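Local coordinates for xylose isomerase-like TIM barrel domain-containing protein (Thermus thermophilus, PDB 3AYV) that is of unknown function but folds as a zinc-binding TIM barrel of the xylose isomerase-like family, with a suggested part in protection against oxidative stress, at residues W59-D67 with R111-L119; F159-F169 with H185-D196. All coordinates share one frame; numbering follows the deposited sequence.

Contact 1 of 2, residues W59-D67 with R111-L119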
loop_
_atom_site.group_PDB
_atom_site.type_symbol
_atom_site.label_atom_id
_atom_site.label_comp_id
_atom_site.label_asym_id
_atom_site.label_seq_id
_atom_site.Cartn_x
_atom_site.Cartn_y
_atom_site.Cartn_z
ATOM N N TRP A 59 8.814 0.123 7.854
ATOM C CA TRP A 59 9.788 1.087 8.383
ATOM C C TRP A 59 11.147 0.421 8.566
ATOM O O TRP A 59 11.256 -0.586 9.261
ATOM C CB TRP A 59 9.316 1.705 9.705
ATOM C CG TRP A 59 8.321 2.809 9.552
ATOM C CD1 TRP A 59 7.030 2.808 9.999
ATOM C CD2 TRP A 59 8.534 4.087 8.928
ATOM N NE1 TRP A 59 6.428 4.009 9.702
ATOM C CE2 TRP A 59 7.321 4.801 9.021
ATOM C CE3 TRP A 59 9.623 4.679 8.264
ATOM C CZ2 TRP A 59 7.165 6.104 8.502
ATOM C CZ3 TRP A 59 9.467 5.981 7.739
ATOM C CH2 TRP A 59 8.245 6.669 7.865
ATOM N N ASN A 60 12.189 1.010 7.949
ATOM C CA ASN A 60 13.561 0.510 8.078
ATOM C C ASN A 60 13.777 -0.907 7.578
ATOM O O ASN A 60 14.721 -1.565 7.981
ATOM C CB ASN A 60 14.039 0.619 9.530
ATOM C CG ASN A 60 13.933 2.035 10.063
ATOM O OD1 ASN A 60 13.130 2.316 10.968
ATOM N ND2 ASN A 60 14.719 2.951 9.476
ATOM N N LEU A 61 12.901 -1.378 6.696
ATOM C CA LEU A 61 13.078 -2.713 6.142
ATOM C C LEU A 61 13.520 -2.666 4.682
ATOM O O LEU A 61 13.149 -1.760 3.942
ATOM C CB LEU A 61 11.762 -3.509 6.231
ATOM C CG LEU A 61 11.181 -3.630 7.657
ATOM C CD1 LEU A 61 9.866 -4.424 7.660
ATOM C CD2 LEU A 61 12.157 -4.209 8.668
ATOM N N ASP A 62 14.289 -3.679 4.278
ATOM C CA ASP A 62 14.710 -3.847 2.899
ATOM C C ASP A 62 15.271 -5.259 2.727
ATOM O O ASP A 62 16.277 -5.623 3.371
ATOM C CB ASP A 62 15.786 -2.790 2.526
ATOM C CG ASP A 62 16.222 -2.900 1.094
ATOM O OD1 ASP A 62 15.555 -3.616 0.311
ATOM O OD2 ASP A 62 17.244 -2.269 0.730
ATOM N N LEU A 63 14.626 -6.046 1.860
ATOM C CA LEU A 63 15.128 -7.383 1.526
ATOM C C LEU A 63 16.548 -7.355 0.926
ATOM O O LEU A 63 17.274 -8.361 0.985
ATOM C CB LEU A 63 14.166 -8.111 0.566
ATOM C CG LEU A 63 12.812 -8.522 1.170
ATOM C CD1 LEU A 63 11.919 -9.089 0.049
ATOM C CD2 LEU A 63 13.036 -9.579 2.294
ATOM N N LEU A 64 16.918 -6.213 0.366
ATOM C CA LEU A 64 18.198 -6.071 -0.313
ATOM C C LEU A 64 19.146 -5.172 0.486
ATOM O O LEU A 64 20.143 -4.678 -0.070
ATOM C CB LEU A 64 17.984 -5.502 -1.712
ATOM C CG LEU A 64 17.073 -6.283 -2.665
ATOM C CD1 LEU A 64 17.116 -5.536 -3.978
ATOM C CD2 LEU A 64 17.556 -7.762 -2.834
ATOM N N SER A 65 18.832 -4.945 1.763
ATOM C CA SER A 65 19.746 -4.206 2.646
ATOM C C SER A 65 21.189 -4.784 2.610
ATOM O O SER A 65 21.378 -6.015 2.661
ATOM C CB SER A 65 19.268 -4.278 4.098
ATOM O OG SER A 65 20.128 -3.474 4.929
ATOM N N PRO A 66 22.211 -3.901 2.601
ATOM C CA PRO A 66 23.583 -4.423 2.764
ATOM C C PRO A 66 23.823 -5.021 4.152
ATOM O O PRO A 66 24.793 -5.774 4.340
ATOM C CB PRO A 66 24.488 -3.173 2.529
ATOM C CG PRO A 66 23.585 -2.002 2.832
ATOM C CD PRO A 66 22.187 -2.449 2.343
ATOM N N ASP A 67 22.928 -4.749 5.103
ATOM C CA ASP A 67 23.036 -5.298 6.455
ATOM C C ASP A 67 22.305 -6.653 6.478
ATOM O O ASP A 67 21.079 -6.691 6.303
ATOM C CB ASP A 67 22.418 -4.328 7.467
ATOM C CG ASP A 67 22.663 -4.736 8.910
ATOM O OD1 ASP A 67 22.480 -5.927 9.257
ATOM O OD2 ASP A 67 23.042 -3.862 9.713
ATOM N N ARG A 111 18.289 -2.993 -8.854
ATOM C CA ARG A 111 17.677 -3.712 -7.752
ATOM C C ARG A 111 16.532 -4.600 -8.212
ATOM O O ARG A 111 16.093 -5.446 -7.418
ATOM C CB ARG A 111 17.095 -2.741 -6.725
ATOM C CG ARG A 111 18.094 -2.062 -5.802
ATOM C CD ARG A 111 17.359 -0.999 -4.920
ATOM N NE ARG A 111 16.220 -1.572 -4.190
ATOM C CZ ARG A 111 16.273 -1.953 -2.915
ATOM N NH1 ARG A 111 17.404 -1.789 -2.225
ATOM N NH2 ARG A 111 15.199 -2.486 -2.307
ATOM N N ALA A 112 16.014 -4.396 -9.428
ATOM C CA ALA A 112 14.707 -5.027 -9.793
ATOM C C ALA A 112 14.706 -6.564 -9.748
ATOM O O ALA A 112 13.823 -7.188 -9.125
ATOM C CB ALA A 112 14.226 -4.541 -11.156
ATOM N N LEU A 113 15.642 -7.195 -10.447
ATOM C CA LEU A 113 15.622 -8.661 -10.464
ATOM C C LEU A 113 16.106 -9.273 -9.136
ATOM O O LEU A 113 15.547 -10.288 -8.691
ATOM C CB LEU A 113 16.351 -9.247 -11.695
ATOM C CG LEU A 113 15.465 -9.349 -12.966
ATOM C CD1 LEU A 113 14.234 -10.258 -12.758
ATOM C CD2 LEU A 113 15.049 -7.984 -13.516
ATOM N N PRO A 114 17.120 -8.651 -8.477
ATOM C CA PRO A 114 17.455 -9.150 -7.149
ATOM C C PRO A 114 16.264 -9.069 -6.187
ATOM O O PRO A 114 16.071 -9.977 -5.360
ATOM C CB PRO A 114 18.599 -8.211 -6.710
ATOM C CG PRO A 114 19.335 -7.985 -8.010
ATOM C CD PRO A 114 18.193 -7.776 -8.998
ATOM N N LEU A 115 15.467 -8.009 -6.291
ATOM C CA LEU A 115 14.229 -7.929 -5.488
ATOM C C LEU A 115 13.214 -9.043 -5.861
ATOM O O LEU A 115 12.674 -9.714 -4.975
ATOM C CB LEU A 115 13.572 -6.549 -5.576
ATOM C CG LEU A 115 12.275 -6.415 -4.740
ATOM C CD1 LEU A 115 12.645 -6.498 -3.245
ATOM C CD2 LEU A 115 11.604 -5.089 -5.065
ATOM N N ALA A 116 13.014 -9.283 -7.152
ATOM C CA ALA A 116 12.067 -10.329 -7.585
ATOM C C ALA A 116 12.491 -11.660 -6.984
ATOM O O ALA A 116 11.652 -12.452 -6.522
ATOM C CB ALA A 116 12.038 -10.427 -9.119
ATOM N N GLU A 117 13.801 -11.913 -7.003
ATOM C CA GLU A 117 14.331 -13.136 -6.442
ATOM C C GLU A 117 14.126 -13.199 -4.928
ATOM O O GLU A 117 13.665 -14.202 -4.403
ATOM C CB GLU A 117 15.815 -13.287 -6.812
ATOM C CG GLU A 117 16.485 -14.448 -6.076
ATOM C CD GLU A 117 17.960 -14.550 -6.401
ATOM O OE1 GLU A 117 18.333 -15.434 -7.207
ATOM O OE2 GLU A 117 18.730 -13.721 -5.856
ATOM N N ALA A 118 14.447 -12.112 -4.230
ATOM C CA ALA A 118 14.311 -12.060 -2.779
ATOM C C ALA A 118 12.847 -12.201 -2.332
ATOM O O ALA A 118 12.559 -12.665 -1.199
ATOM C CB ALA A 118 14.930 -10.751 -2.234
ATOM N N LEU A 119 11.930 -11.834 -3.214
ATOM C CA LEU A 119 10.502 -11.924 -2.913
ATOM C C LEU A 119 9.946 -13.333 -3.123
ATOM O O LEU A 119 8.785 -13.569 -2.811
ATOM C CB LEU A 119 9.705 -10.950 -3.768
ATOM C CG LEU A 119 9.792 -9.491 -3.282
ATOM C CD1 LEU A 119 9.224 -8.624 -4.353
ATOM C CD2 LEU A 119 8.993 -9.341 -1.957
#

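Contact 2 of 2, residues F159-F169 with H185-D196. With ZN (zinc ion), chain F; ZN (zinc ion), chain G.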
loop_
_atom_site.group_PDB
_atom_site.type_symbol
_atom_site.label_atom_id
_atom_site.label_comp_id
_atom_site.label_asym_id
_atom_site.label_seq_id
_atom_site.Cartn_x
_atom_site.Cartn_y
_atom_site.Cartn_z
ATOM N N PHE A 159 0.356 -4.400 -8.334
ATOM C CA PHE A 159 0.895 -3.064 -8.110
ATOM C C PHE A 159 -0.141 -2.168 -7.409
ATOM O O PHE A 159 -1.327 -2.165 -7.771
ATOM C CB PHE A 159 1.323 -2.453 -9.451
ATOM C CG PHE A 159 1.800 -1.016 -9.342
ATOM C CD1 PHE A 159 2.843 -0.680 -8.475
ATOM C CD2 PHE A 159 1.189 -0.001 -10.092
ATOM C CE1 PHE A 159 3.278 0.656 -8.338
ATOM C CE2 PHE A 159 1.634 1.329 -9.991
ATOM C CZ PHE A 159 2.679 1.655 -9.105
ATOM N N CYS A 160 0.309 -1.454 -6.377
ATOM C CA CYS A 160 -0.489 -0.448 -5.692
ATOM C C CYS A 160 0.133 0.918 -6.002
ATOM O O CYS A 160 1.307 1.148 -5.689
ATOM C CB CYS A 160 -0.472 -0.711 -4.176
ATOM S SG CYS A 160 -1.276 0.645 -3.235
ATOM N N PHE A 161 -0.639 1.821 -6.607
ATOM C CA PHE A 161 -0.126 3.136 -6.962
ATOM C C PHE A 161 -0.481 4.147 -5.885
ATOM O O PHE A 161 -1.659 4.341 -5.551
ATOM C CB PHE A 161 -0.694 3.616 -8.310
ATOM C CG PHE A 161 -0.276 5.029 -8.711
ATOM C CD1 PHE A 161 1.049 5.455 -8.617
ATOM C CD2 PHE A 161 -1.235 5.936 -9.188
ATOM C CE1 PHE A 161 1.403 6.750 -9.000
ATOM C CE2 PHE A 161 -0.890 7.212 -9.596
ATOM C CZ PHE A 161 0.438 7.633 -9.496
ATOM N N ASP A 162 0.557 4.818 -5.391
ATOM C CA ASP A 162 0.416 5.940 -4.503
ATOM C C ASP A 162 0.912 7.179 -5.211
ATOM O O ASP A 162 2.120 7.353 -5.367
ATOM C CB ASP A 162 1.237 5.699 -3.235
ATOM C CG ASP A 162 0.980 6.765 -2.175
ATOM O OD1 ASP A 162 1.121 7.970 -2.442
ATOM O OD2 ASP A 162 0.607 6.399 -1.066
ATOM N N ALA A 163 -0.006 8.045 -5.637
ATOM C CA ALA A 163 0.365 9.203 -6.471
ATOM C C ALA A 163 1.212 10.237 -5.728
ATOM O O ALA A 163 2.074 10.874 -6.327
ATOM C CB ALA A 163 -0.897 9.872 -7.087
ATOM N N ALA A 164 0.950 10.410 -4.440
ATOM C CA ALA A 164 1.724 11.371 -3.644
ATOM C C ALA A 164 3.189 10.932 -3.519
ATOM O O ALA A 164 4.097 11.768 -3.573
ATOM C CB ALA A 164 1.094 11.557 -2.275
ATOM N N HIS A 165 3.424 9.628 -3.347
ATOM C CA HIS A 165 4.798 9.155 -3.293
ATOM C C HIS A 165 5.497 9.467 -4.597
ATOM O O HIS A 165 6.660 9.871 -4.584
ATOM C CB HIS A 165 4.862 7.650 -3.015
ATOM C CG HIS A 165 4.432 7.276 -1.634
ATOM N ND1 HIS A 165 4.292 5.965 -1.236
ATOM C CD2 HIS A 165 4.082 8.040 -0.563
ATOM C CE1 HIS A 165 3.881 5.932 0.022
ATOM N NE2 HIS A 165 3.743 7.180 0.447
ATOM N N ALA A 166 4.818 9.271 -5.734
ATOM C CA ALA A 166 5.432 9.629 -7.019
ATOM C C ALA A 166 5.755 11.135 -7.089
ATOM O O ALA A 166 6.826 11.546 -7.550
ATOM C CB ALA A 166 4.523 9.212 -8.182
ATOM N N ARG A 167 4.835 11.940 -6.586
ATOM C CA ARG A 167 4.970 13.396 -6.678
ATOM C C ARG A 167 6.077 13.911 -5.784
ATOM O O ARG A 167 6.856 14.765 -6.211
ATOM C CB ARG A 167 3.647 14.059 -6.293
ATOM C CG ARG A 167 3.658 15.612 -6.338
ATOM C CD ARG A 167 3.999 16.196 -7.708
ATOM N NE ARG A 167 3.898 17.667 -7.675
ATOM C CZ ARG A 167 2.924 18.370 -8.254
ATOM N NH1 ARG A 167 1.964 17.749 -8.932
ATOM N NH2 ARG A 167 2.915 19.705 -8.162
ATOM N N VAL A 168 6.157 13.412 -4.547
ATOM C CA VAL A 168 7.129 13.979 -3.617
ATOM C C VAL A 168 8.463 13.228 -3.537
ATOM O O VAL A 168 9.479 13.832 -3.191
ATOM C CB VAL A 168 6.553 14.246 -2.210
ATOM C CG1 VAL A 168 5.213 15.049 -2.311
ATOM C CG2 VAL A 168 6.343 12.973 -1.430
ATOM N N PHE A 169 8.484 11.941 -3.881
ATOM C CA PHE A 169 9.724 11.160 -3.703
ATOM C C PHE A 169 10.450 10.750 -5.013
ATOM O O PHE A 169 11.654 10.456 -4.978
ATOM C CB PHE A 169 9.471 9.911 -2.852
ATOM C CG PHE A 169 8.970 10.191 -1.460
ATOM C CD1 PHE A 169 9.572 11.169 -0.657
ATOM C CD2 PHE A 169 7.890 9.479 -0.953
ATOM C CE1 PHE A 169 9.123 11.416 0.641
ATOM C CE2 PHE A 169 7.428 9.714 0.369
ATOM C CZ PHE A 169 8.052 10.691 1.154
ATOM N N HIS A 185 -4.895 -1.434 -7.205
ATOM C CA HIS A 185 -5.101 -0.982 -5.832
ATOM C C HIS A 185 -4.547 0.422 -5.822
ATOM O O HIS A 185 -3.452 0.670 -6.351
ATOM C CB HIS A 185 -4.273 -1.860 -4.892
ATOM C CG HIS A 185 -4.840 -2.026 -3.523
ATOM N ND1 HIS A 185 -4.265 -1.453 -2.408
ATOM C CD2 HIS A 185 -5.893 -2.744 -3.075
ATOM C CE1 HIS A 185 -4.938 -1.816 -1.330
ATOM N NE2 HIS A 185 -5.944 -2.587 -1.713
ATOM N N LEU A 186 -5.307 1.365 -5.276
ATOM C CA LEU A 186 -4.837 2.746 -5.248
ATOM C C LEU A 186 -4.797 3.275 -3.844
ATOM O O LEU A 186 -5.732 3.060 -3.060
ATOM C CB LEU A 186 -5.677 3.662 -6.154
ATOM C CG LEU A 186 -5.298 3.413 -7.617
ATOM C CD1 LEU A 186 -6.301 2.465 -8.255
ATOM C CD2 LEU A 186 -5.102 4.711 -8.425
ATOM N N HIS A 187 -3.680 3.920 -3.518
ATOM C CA HIS A 187 -3.538 4.626 -2.254
ATOM C C HIS A 187 -3.803 6.090 -2.527
ATOM O O HIS A 187 -3.076 6.728 -3.290
ATOM C CB HIS A 187 -2.138 4.411 -1.683
ATOM C CG HIS A 187 -2.006 3.151 -0.889
ATOM N ND1 HIS A 187 -0.866 2.837 -0.186
ATOM C CD2 HIS A 187 -2.879 2.140 -0.656
ATOM C CE1 HIS A 187 -1.020 1.667 0.411
ATOM N NE2 HIS A 187 -2.239 1.229 0.154
ATOM N N LEU A 188 -4.866 6.608 -1.919
ATOM C CA LEU A 188 -5.359 7.949 -2.239
ATOM C C LEU A 188 -5.185 8.934 -1.109
ATOM O O LEU A 188 -5.505 8.632 0.037
ATOM C CB LEU A 188 -6.838 7.894 -2.594
ATOM C CG LEU A 188 -7.214 7.026 -3.811
ATOM C CD1 LEU A 188 -8.739 7.128 -3.935
ATOM C CD2 LEU A 188 -6.549 7.553 -5.056
ATOM N N ASN A 189 -4.662 10.100 -1.460
ATOM C CA ASN A 189 -4.612 11.261 -0.575
ATOM C C ASN A 189 -4.112 12.428 -1.406
ATOM O O ASN A 189 -3.947 12.264 -2.617
ATOM C CB ASN A 189 -3.746 10.992 0.678
ATOM C CG ASN A 189 -2.316 10.584 0.348
ATOM O OD1 ASN A 189 -1.718 11.078 -0.612
ATOM N ND2 ASN A 189 -1.763 9.668 1.148
ATOM N N ASP A 190 -3.894 13.593 -0.780
ATOM C CA ASP A 190 -3.299 14.711 -1.485
ATOM C C ASP A 190 -2.097 15.285 -0.724
ATOM O O ASP A 190 -1.889 15.001 0.458
ATOM C CB ASP A 190 -4.340 15.799 -1.804
ATOM C CG ASP A 190 -4.128 16.425 -3.177
ATOM O OD1 ASP A 190 -3.013 16.315 -3.736
ATOM O OD2 ASP A 190 -5.056 17.102 -3.687
ATOM N N THR A 191 -1.321 16.076 -1.438
ATOM C CA THR A 191 -0.063 16.603 -0.946
ATOM C C THR A 191 0.087 18.020 -1.498
ATOM O O THR A 191 -0.494 18.358 -2.537
ATOM C CB THR A 191 1.130 15.736 -1.418
ATOM O OG1 THR A 191 2.354 16.443 -1.156
ATOM C CG2 THR A 191 1.043 15.417 -2.929
ATOM N N ASP A 192 0.869 18.838 -0.802
ATOM C CA ASP A 192 1.265 20.145 -1.322
ATOM C C ASP A 192 2.379 20.095 -2.368
ATOM O O ASP A 192 2.812 21.137 -2.882
ATOM C CB ASP A 192 1.649 21.071 -0.156
ATOM C CG ASP A 192 2.786 20.516 0.721
ATOM O OD1 ASP A 192 3.379 19.455 0.425
ATOM O OD2 ASP A 192 3.097 21.177 1.734
ATOM N N GLY A 193 2.847 18.885 -2.689
ATOM C CA GLY A 193 3.924 18.710 -3.619
ATOM C C GLY A 193 5.296 18.733 -2.988
ATOM O O GLY A 193 6.293 18.638 -3.709
ATOM N N VAL A 194 5.348 18.888 -1.662
ATOM C CA VAL A 194 6.623 18.958 -0.936
ATOM C C VAL A 194 6.767 17.810 0.061
ATOM O O VAL A 194 7.784 17.107 0.058
ATOM C CB VAL A 194 6.803 20.321 -0.197
ATOM C CG1 VAL A 194 8.181 20.362 0.519
ATOM C CG2 VAL A 194 6.693 21.483 -1.194
ATOM N N TYR A 195 5.756 17.612 0.899
ATOM C CA TYR A 195 5.761 16.533 1.873
ATOM C C TYR A 195 4.649 15.539 1.569
ATOM O O TYR A 195 3.617 15.911 0.998
ATOM C CB TYR A 195 5.584 17.055 3.309
ATOM C CG TYR A 195 6.713 17.958 3.682
ATOM C CD1 TYR A 195 7.951 17.433 4.052
ATOM C CD2 TYR A 195 6.569 19.340 3.609
ATOM C CE1 TYR A 195 9.032 18.272 4.335
ATOM C CE2 TYR A 195 7.623 20.187 3.925
ATOM C CZ TYR A 195 8.854 19.640 4.287
ATOM O OH TYR A 195 9.917 20.462 4.573
ATOM N N ASP A 196 4.840 14.307 2.013
ATOM C CA ASP A 196 3.791 13.302 1.945
ATOM C C ASP A 196 2.744 13.576 3.032
ATOM O O ASP A 196 2.787 13.007 4.114
ATOM C CB ASP A 196 4.399 11.918 2.103
ATOM C CG ASP A 196 3.431 10.812 1.736
ATOM O OD1 ASP A 196 2.476 11.003 0.956
ATOM O OD2 ASP A 196 3.655 9.733 2.257
HETATM ZN ZN ZN F . 0.722 4.640 0.113
HETATM ZN ZN ZN G . 2.476 7.955 2.139
HETATM O O HOH W 1 -2.702 7.156 -5.871
HETATM O O HOH W 2 0.971 8.878 0.536
HETATM O O HOH W 3 -1.542 9.527 -2.834
HETATM O O HOH W 4 6.339 18.111 -6.488
HETATM O O HOH W 5 0.947 3.467 2.341
HETATM O O HOH W 6 1.237 6.175 1.912
HETATM O O HOH W 7 3.781 7.097 3.667
#

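Contact 1 of 2, residues W59-D67 with R111-L119
L63 and L64, in the loop that follows strand 52-55 and leads into helix 68-87, press their branches against one side of helix 112-118 at the outside of the barrel, and L64 makes the larger share of the contact. Its two methyl groups divide the work: CD1 lies 3.6 Å from the carbonyl O of R111, while CD2 lies beside P114 and 4.0 Å from CB of A118. L63 lies farther along, at A118 and L119. Its CB rests against A118, and with CG anti to the carbonyl carbon (chi1 -69°) the chain carries CD1 on to CD2 of L119, 3.6 Å away, the two leucines crossing at about a right angle.

Outward from this core, CD1 of L64 also covers one face of the R111 guanidinium, 3.8 Å above its centre. The edge of the same group faces D62. NH2 of R111 donates to OD1 of D62 at 2.9 Å and NH1 to OD2 at 3.0 Å, an end-on, two-pronged salt bridge with nearly straight bonds. Carboxylate and guanidinium planes are turned 35° apart. OD1 carries a second load: the backbone N of L64 reaches it from the other face of the carboxylate, closing an Asx turn within the type I turn D62-S65.

One carboxylate thus shapes the loop that offers the two leucines and also binds R111. With an apolar lid over one face and two bonds at its edge, the guanidinium is restrained in both tilt and rotation, and the paired charges probably favour each other's ionised forms.

Contact 2 of 2, residues F159-F169 with H185-D196
Two zinc ions at the mouth of the TIM barrel draw ligands from both segments of this contact between neighbouring parallel strands. One zinc takes OD2 of D162 at 2.1 Å and ND1 of H187 at 2.4 Å, with carboxylate and ring planes 83° apart; E136 and E223 complete its protein ligands. CG of D162 stands anti to its backbone N (chi1 -172°), which carries OD2 to the metal. The other zinc takes NE2 of H165 and OD2 of D196, with H198 as third residue. Water 6 is bound by both metals. Water 2, on the second zinc, accepts from ND2 of N189, which also bonds to E223.

In the second shell beside the first zinc, SG of C160 sits over one face of the H187 imidazole, 3.4 Å from the ring centroid, while E27 takes NE2 of that ring. The strands are joined by backbone bonds from N of F161 to O of H185 and from N of H187 to O of F161. OD1 of D162 caps helix 163-169 by accepting from N of H165, and CG of D162 lies over the centre of one face of the H165 ring, 3.4 Å above its plane.

Farther out, CG1 of V168 meets OG1 of T191 tip to tip at 3.4 Å. That hydroxyl donates to O of Y195 and accepts from N of G193 in an ST turn; these bonds shape the loop, while V168 holds it to the helix.

Strand 158-162 is flanked by strand 132-136, and strand 185-188 by strand 219-222; helix 163-169 packs on the 189-196 loop.

How the contacts relate
Contact 1 joins the loop after strand 52-55 to helix 112-118, with its centre about 17 Å from that of the chain; contact 2 pairs adjacent barrel strands and lies deeper, its centre about 11 Å from the same point. Their centres are about 22 Å apart and their nearest atoms about 8 Å, without touching. Contact 2 supplies ligands to two of the zinc sites, and the third is bound by H55, H96 and E136. Contact 1 is not remote from the metals: the side chain of R111 comes within about 8 Å of that of H96, and the side chain of L115 is about 14 Å from a bound zinc ion.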